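Local coordinates for sporozoite surface protein 2 (Plasmodium vivax, PDB 4HQO), which serves as a sporozoite surface receptor for gliding motility, this portion comprising its adhesive von Willebrand factor A and thrombospondin type 1 domains, at residues A[16-21]-A[123-128]; A[57-62]-A[79-84]. The protein carries 4 engineered substitutions. One frame throughout, in Å; residues are numbered along the deposited sequence.

How the interactions relate
From the N terminus, the chain runs through strand 7-15 and then enters the central sheet of the von Willebrand factor A domain at 19-26. Interaction 1 joins the start of that strand to the start of strand 126-133, closing a loop of about a hundred residues. Interaction 2 is nested inside this loop: after 57-62 the chain turns back as strand 69-73, and interaction 2 closes this short loop when 79-84 meets 57-62. The two contacts touch because strand 19-26 lies between 126-133 and 58-65, and Leu21 O probably accepts a hydrogen bond from Tyr61 N at 2.8 Å. Together they tie three parallel strands and the junction of helices 78-81 and 83-96.

Interaction 1 (A[16-21]-A[123-128]); sequences NEQVDL and EKAIQL. Engineered in segment 16-21: Gln18 (natural residue Ser).
Asp20 and Gln127 lie side by side on one face of the parallel central sheet of the von Willebrand factor A domain, a Rossmann-like fold, where strands 19-26 and 126-133 begin as neighbours. Their carboxylate and amide planes are turned 70° apart. Gln127 is bent at its second torsion (chi2 -59°), which folds the amide back so that NE2 reaches Asp20 OD2 at 3.0 Å on the anti side of the carboxylate and 28° out of its plane. The same NE2 also donates to Ala125 O, approaching from above that carbonyl's plane, so two acceptors hold the amide nitrogen. Beyond the segments, Arg122 forms a salt bridge with Asp20 OD1 and Tyr22 OH bonds to Gln127 OE1; both polar ends are thereby pinned in a buried setting. Ala125 CB packs beneath the carboxylate, 3.6 Å from Asp20 OD2.

On the other face, Leu21 and Leu128 run alongside each other, with Leu21 CG 4.0 Å from Leu128 CD2. Val19 meets Ile126 at an angle, CG2 against CD1, while Ile203 of helix 192-203 packs on Val19. The parallel ladder supplies the backbone grip, including Asp20 N to Ile126 O at 2.8 Å and Leu128 N to Asp20 O. Where the two strands start, the engineered Gln18 is bridged to Lys124 by two waters: one donates to Gln18 OE1 at 2.8 Å and accepts from Lys124 N, and the other donates to both Gln18 O and Lys124 O.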
loop_
_atom_site.group_PDB
_atom_site.type_symbol
_atom_site.label_atom_id
_atom_site.label_comp_id
_atom_site.label_asym_id
_atom_site.label_seq_id
_atom_site.Cartn_x
_atom_site.Cartn_y
_atom_site.Cartn_z
ATOM N N ASN A 16 7.132 -4.859 6.379
ATOM C CA ASN A 16 6.297 -3.887 5.706
ATOM C C ASN A 16 6.753 -3.750 4.260
ATOM O O ASN A 16 6.939 -2.644 3.758
ATOM C CB ASN A 16 6.399 -2.544 6.422
ATOM C CG ASN A 16 7.817 -2.010 6.452
ATOM O OD1 ASN A 16 8.781 -2.748 6.206
ATOM N ND2 ASN A 16 7.958 -0.724 6.752
ATOM N N GLU A 17 6.950 -4.885 3.594
ATOM C CA GLU A 17 7.524 -4.874 2.255
ATOM C C GLU A 17 6.521 -4.429 1.187
ATOM O O GLU A 17 6.909 -3.946 0.125
ATOM C CB GLU A 17 8.130 -6.243 1.908
ATOM C CG GLU A 17 7.119 -7.321 1.548
ATOM C CD GLU A 17 6.436 -7.936 2.764
ATOM O OE1 GLU A 17 6.751 -7.536 3.903
ATOM O OE2 GLU A 17 5.577 -8.825 2.576
ATOM N N GLN A 18 5.233 -4.588 1.471
ATOM C CA GLN A 18 4.199 -4.166 0.538
ATOM C C GLN A 18 3.997 -2.656 0.616
ATOM O O GLN A 18 3.766 -2.110 1.697
ATOM C CB GLN A 18 2.885 -4.895 0.821
ATOM C CG GLN A 18 2.995 -6.402 0.732
ATOM C CD GLN A 18 1.646 -7.095 0.769
ATOM O OE1 GLN A 18 0.609 -6.451 0.902
ATOM N NE2 GLN A 18 1.656 -8.415 0.656
ATOM N N VAL A 19 4.116 -1.993 -0.533
ATOM C CA VAL A 19 3.870 -0.557 -0.652
ATOM C C VAL A 19 3.005 -0.312 -1.881
ATOM O O VAL A 19 3.358 -0.739 -2.978
ATOM C CB VAL A 19 5.181 0.253 -0.816
ATOM C CG1 VAL A 19 4.880 1.755 -0.942
ATOM C CG2 VAL A 19 6.132 -0.004 0.348
ATOM N N ASP A 20 1.857 0.336 -1.693
ATOM C CA ASP A 20 1.043 0.787 -2.821
ATOM C C ASP A 20 1.377 2.253 -3.036
ATOM O O ASP A 20 1.074 3.088 -2.185
ATOM C CB ASP A 20 -0.443 0.648 -2.531
ATOM C CG ASP A 20 -0.909 -0.783 -2.537
ATOM O OD1 ASP A 20 -0.293 -1.618 -3.239
ATOM O OD2 ASP A 20 -1.909 -1.067 -1.845
ATOM N N LEU A 21 2.029 2.556 -4.154
ATOM C CA LEU A 21 2.565 3.891 -4.391
ATOM C C LEU A 21 1.790 4.567 -5.516
ATOM O O LEU A 21 1.822 4.123 -6.657
ATOM C CB LEU A 21 4.049 3.797 -4.736
ATOM C CG LEU A 21 4.933 5.047 -4.620
ATOM C CD1 LEU A 21 6.400 4.625 -4.569
ATOM C CD2 LEU A 21 4.722 5.982 -5.782
ATOM N N GLU A 123 -4.411 -4.625 1.694
ATOM C CA GLU A 123 -4.737 -4.343 3.094
ATOM C C GLU A 123 -3.511 -4.081 3.970
ATOM O O GLU A 123 -3.509 -3.177 4.803
ATOM C CB GLU A 123 -5.538 -5.511 3.671
ATOM C CG GLU A 123 -6.437 -5.154 4.827
ATOM C CD GLU A 123 -7.270 -6.337 5.278
ATOM O OE1 GLU A 123 -8.319 -6.121 5.922
ATOM O OE2 GLU A 123 -6.874 -7.486 4.985
ATOM N N LYS A 124 -2.464 -4.872 3.772
ATOM C CA LYS A 124 -1.269 -4.778 4.606
ATOM C C LYS A 124 -0.221 -3.820 4.055
ATOM O O LYS A 124 0.854 -3.661 4.636
ATOM C CB LYS A 124 -0.647 -6.164 4.786
ATOM C CG LYS A 124 -1.504 -7.119 5.611
ATOM C CD LYS A 124 -0.877 -8.502 5.678
ATOM C CE LYS A 124 -1.653 -9.422 6.614
ATOM N NZ LYS A 124 -1.044 -10.778 6.681
ATOM N N ALA A 125 -0.524 -3.185 2.928
ATOM C CA ALA A 125 0.465 -2.340 2.270
ATOM C C ALA A 125 0.486 -0.917 2.815
ATOM O O ALA A 125 -0.559 -0.338 3.123
ATOM C CB ALA A 125 0.235 -2.325 0.757
ATOM N N ILE A 126 1.689 -0.365 2.935
ATOM C CA ILE A 126 1.871 1.065 3.133
ATOM C C ILE A 126 1.223 1.805 1.965
ATOM O O ILE A 126 1.439 1.444 0.814
ATOM C CB ILE A 126 3.363 1.412 3.154
ATOM C CG1 ILE A 126 4.009 0.884 4.440
ATOM C CG2 ILE A 126 3.574 2.892 3.046
ATOM C CD1 ILE A 126 5.519 0.889 4.379
ATOM N N GLN A 127 0.418 2.822 2.267
ATOM C CA GLN A 127 -0.243 3.622 1.244
ATOM C C GLN A 127 0.536 4.926 1.083
ATOM O O GLN A 127 0.545 5.756 1.989
ATOM C CB GLN A 127 -1.695 3.900 1.652
ATOM C CG GLN A 127 -2.544 2.644 1.840
ATOM C CD GLN A 127 -2.603 1.801 0.569
ATOM O OE1 GLN A 127 -2.976 2.288 -0.495
ATOM N NE2 GLN A 127 -2.217 0.534 0.677
ATOM N N LEU A 128 1.208 5.102 -0.053
ATOM C CA LEU A 128 2.063 6.271 -0.233
ATOM C C LEU A 128 1.679 7.043 -1.487
ATOM O O LEU A 128 1.730 6.512 -2.596
ATOM C CB LEU A 128 3.543 5.877 -0.301
ATOM C CG LEU A 128 4.500 6.998 -0.738
ATOM C CD1 LEU A 128 4.535 8.187 0.256
ATOM C CD2 LEU A 128 5.898 6.457 -0.977
HETATM O O HOH W 1 -1.951 -7.106 1.889
HETATM O O HOH W 2 3.431 -3.127 4.440
#

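Interaction 2 (A[57-62]-A[79-84]); sequences TINLYM and QSIDKR. With NA (sodium ion), chain G.
In the von Willebrand factor A domain, the short helix 78-81 follows the antiparallel edge strand 69-73 and leads into helix 83-96; here it docks against strand 58-65 through Ser80 and Leu60. Two hydrogen bonds form the join. Leu60 N donates to Ser80 O at 2.9 Å, and Ser80 OG donates to Leu60 O at 2.7 Å, so the backbone N and O of one strand residue are both engaged by one serine. Neither donor lies in the plane of its acceptor carbonyl: the tilts are 28° and 23°. The serine hydroxyl swings onto the strand because OG stands opposite its own backbone N (chi1 168°), and it also bonds to Gly76 N, which ties the hydroxyl to the link between strand 69-73 and the helix.

Beside this polar clasp, Ile81 CG2 lies alongside the Asn59 side chain, 4.0 Å from its CG, while Asn59 CB rests 3.6 Å from Ser80 OG. The Leu60 side chain leads to the hydrophobic layer, touching Ile73, Ala86 and Leu21. Past the helix end, Asp82 sits at the N-cap position of helix 83-96, and its OD2 takes Arg84 NE through the syn lone pair. Further along the strand, Tyr61 turns away from the helix and its ring packs edge-to-face with that of His115. Glu71 shares the sodium ion with this tyrosine, whose OH binds the metal at 2.3 Å, in the plane of the ring.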
loop_
_atom_site.group_PDB
_atom_site.type_symbol
_atom_site.label_atom_id
_atom_site.label_comp_id
_atom_site.label_asym_id
_atom_site.label_seq_id
_atom_site.Cartn_x
_atom_site.Cartn_y
_atom_site.Cartn_z
ATOM N N THR A 57 6.145 -6.634 -3.409
ATOM C CA THR A 57 6.648 -5.473 -2.678
ATOM C C THR A 57 6.008 -4.163 -3.158
ATOM O O THR A 57 4.814 -3.933 -2.924
ATOM C CB THR A 57 8.211 -5.414 -2.632
ATOM O OG1 THR A 57 8.750 -5.195 -3.941
ATOM C CG2 THR A 57 8.785 -6.719 -2.068
ATOM N N ILE A 58 6.774 -3.306 -3.822
ATOM C CA ILE A 58 6.202 -2.035 -4.288
ATOM C C ILE A 58 5.363 -2.216 -5.555
ATOM O O ILE A 58 5.830 -2.788 -6.535
ATOM C CB ILE A 58 7.292 -0.964 -4.503
ATOM C CG1 ILE A 58 8.189 -0.881 -3.261
ATOM C CG2 ILE A 58 6.654 0.392 -4.801
ATOM C CD1 ILE A 58 9.287 0.164 -3.340
ATOM N N ASN A 59 4.116 -1.749 -5.514
ATOM C CA ASN A 59 3.252 -1.718 -6.694
ATOM C C ASN A 59 2.939 -0.267 -7.042
ATOM O O ASN A 59 2.504 0.517 -6.191
ATOM C CB ASN A 59 1.934 -2.460 -6.462
ATOM C CG ASN A 59 2.114 -3.954 -6.207
ATOM O OD1 ASN A 59 3.237 -4.472 -6.102
ATOM N ND2 ASN A 59 0.991 -4.654 -6.093
ATOM N N LEU A 60 3.157 0.089 -8.296
ATOM C CA LEU A 60 2.997 1.465 -8.729
ATOM C C LEU A 60 1.604 1.704 -9.318
ATOM O O LEU A 60 1.083 0.876 -10.061
ATOM C CB LEU A 60 4.085 1.801 -9.761
ATOM C CG LEU A 60 4.081 3.195 -10.391
ATOM C CD1 LEU A 60 4.381 4.250 -9.338
ATOM C CD2 LEU A 60 5.093 3.269 -11.554
ATOM N N TYR A 61 0.998 2.825 -8.946
ATOM C CA TYR A 61 -0.168 3.352 -9.647
ATOM C C TYR A 61 0.265 4.710 -10.206
ATOM O O TYR A 61 1.078 5.405 -9.593
ATOM C CB TYR A 61 -1.378 3.483 -8.713
ATOM C CG TYR A 61 -2.487 4.383 -9.234
ATOM C CD1 TYR A 61 -2.434 5.757 -9.041
ATOM C CD2 TYR A 61 -3.592 3.860 -9.882
ATOM C CE1 TYR A 61 -3.421 6.584 -9.495
ATOM C CE2 TYR A 61 -4.604 4.694 -10.350
ATOM C CZ TYR A 61 -4.506 6.056 -10.145
ATOM O OH TYR A 61 -5.489 6.912 -10.582
ATOM N N MET A 62 -0.236 5.080 -11.377
ATOM C CA MET A 62 0.161 6.368 -11.937
ATOM C C MET A 62 -0.995 7.071 -12.617
ATOM O O MET A 62 -1.732 6.471 -13.399
ATOM C CB MET A 62 1.339 6.210 -12.892
ATOM C CG MET A 62 1.957 7.521 -13.375
ATOM S SD MET A 62 3.317 7.146 -14.537
ATOM C CE MET A 62 4.292 8.636 -14.416
ATOM N N GLN A 79 2.803 -3.238 -15.822
ATOM C CA GLN A 79 3.481 -1.942 -15.755
ATOM C C GLN A 79 3.594 -1.419 -14.330
ATOM O O GLN A 79 4.376 -0.506 -14.048
ATOM C CB GLN A 79 2.780 -0.900 -16.634
ATOM C CG GLN A 79 2.974 -1.120 -18.110
ATOM C CD GLN A 79 2.460 0.035 -18.945
ATOM O OE1 GLN A 79 1.381 0.559 -18.695
ATOM N NE2 GLN A 79 3.241 0.441 -19.943
ATOM N N SER A 80 2.812 -2.004 -13.433
ATOM C CA SER A 80 2.800 -1.584 -12.044
ATOM C C SER A 80 3.932 -2.229 -11.247
ATOM O O SER A 80 4.447 -1.638 -10.296
ATOM C CB SER A 80 1.448 -1.931 -11.407
ATOM O OG SER A 80 1.512 -1.778 -10.006
ATOM N N ILE A 81 4.315 -3.443 -11.636
ATOM C CA ILE A 81 5.227 -4.243 -10.830
ATOM C C ILE A 81 6.563 -4.509 -11.523
ATOM O O ILE A 81 7.446 -5.136 -10.942
ATOM C CB ILE A 81 4.598 -5.610 -10.449
ATOM C CG1 ILE A 81 4.434 -6.479 -11.698
ATOM C CG2 ILE A 81 3.259 -5.417 -9.752
ATOM C CD1 ILE A 81 4.126 -7.926 -11.395
ATOM N N ASP A 82 6.704 -4.047 -12.761
ATOM C CA ASP A 82 7.930 -4.287 -13.529
ATOM C C ASP A 82 8.557 -2.957 -13.903
ATOM O O ASP A 82 7.989 -2.201 -14.678
ATOM C CB ASP A 82 7.634 -5.094 -14.798
ATOM C CG ASP A 82 8.900 -5.477 -15.564
ATOM O OD1 ASP A 82 10.005 -5.310 -15.010
ATOM O OD2 ASP A 82 8.791 -5.955 -16.716
ATOM N N LYS A 83 9.729 -2.681 -13.341
ATOM C CA LYS A 83 10.418 -1.405 -13.528
ATOM C C LYS A 83 10.576 -0.968 -14.993
ATOM O O LYS A 83 10.228 0.157 -15.343
ATOM C CB LYS A 83 11.791 -1.451 -12.861
ATOM C CG LYS A 83 12.481 -0.115 -12.826
ATOM C CD LYS A 83 13.083 0.112 -11.463
ATOM C CE LYS A 83 14.478 -0.411 -11.411
ATOM N NZ LYS A 83 15.043 -0.295 -10.051
ATOM N N ARG A 84 11.096 -1.852 -15.840
ATOM C CA ARG A 84 11.263 -1.521 -17.262
ATOM C C ARG A 84 9.944 -1.053 -17.925
ATOM O O ARG A 84 9.937 -0.119 -18.721
ATOM C CB ARG A 84 11.901 -2.697 -18.025
ATOM C CG ARG A 84 11.082 -3.992 -18.005
ATOM C CD ARG A 84 11.899 -5.207 -18.418
ATOM N NE ARG A 84 11.058 -6.389 -18.606
ATOM C CZ ARG A 84 11.407 -7.443 -19.340
ATOM N NH1 ARG A 84 10.582 -8.475 -19.477
ATOM N NH2 ARG A 84 12.589 -7.470 -19.941
HETATM NA NA NA G . -7.407 5.826 -11.217
#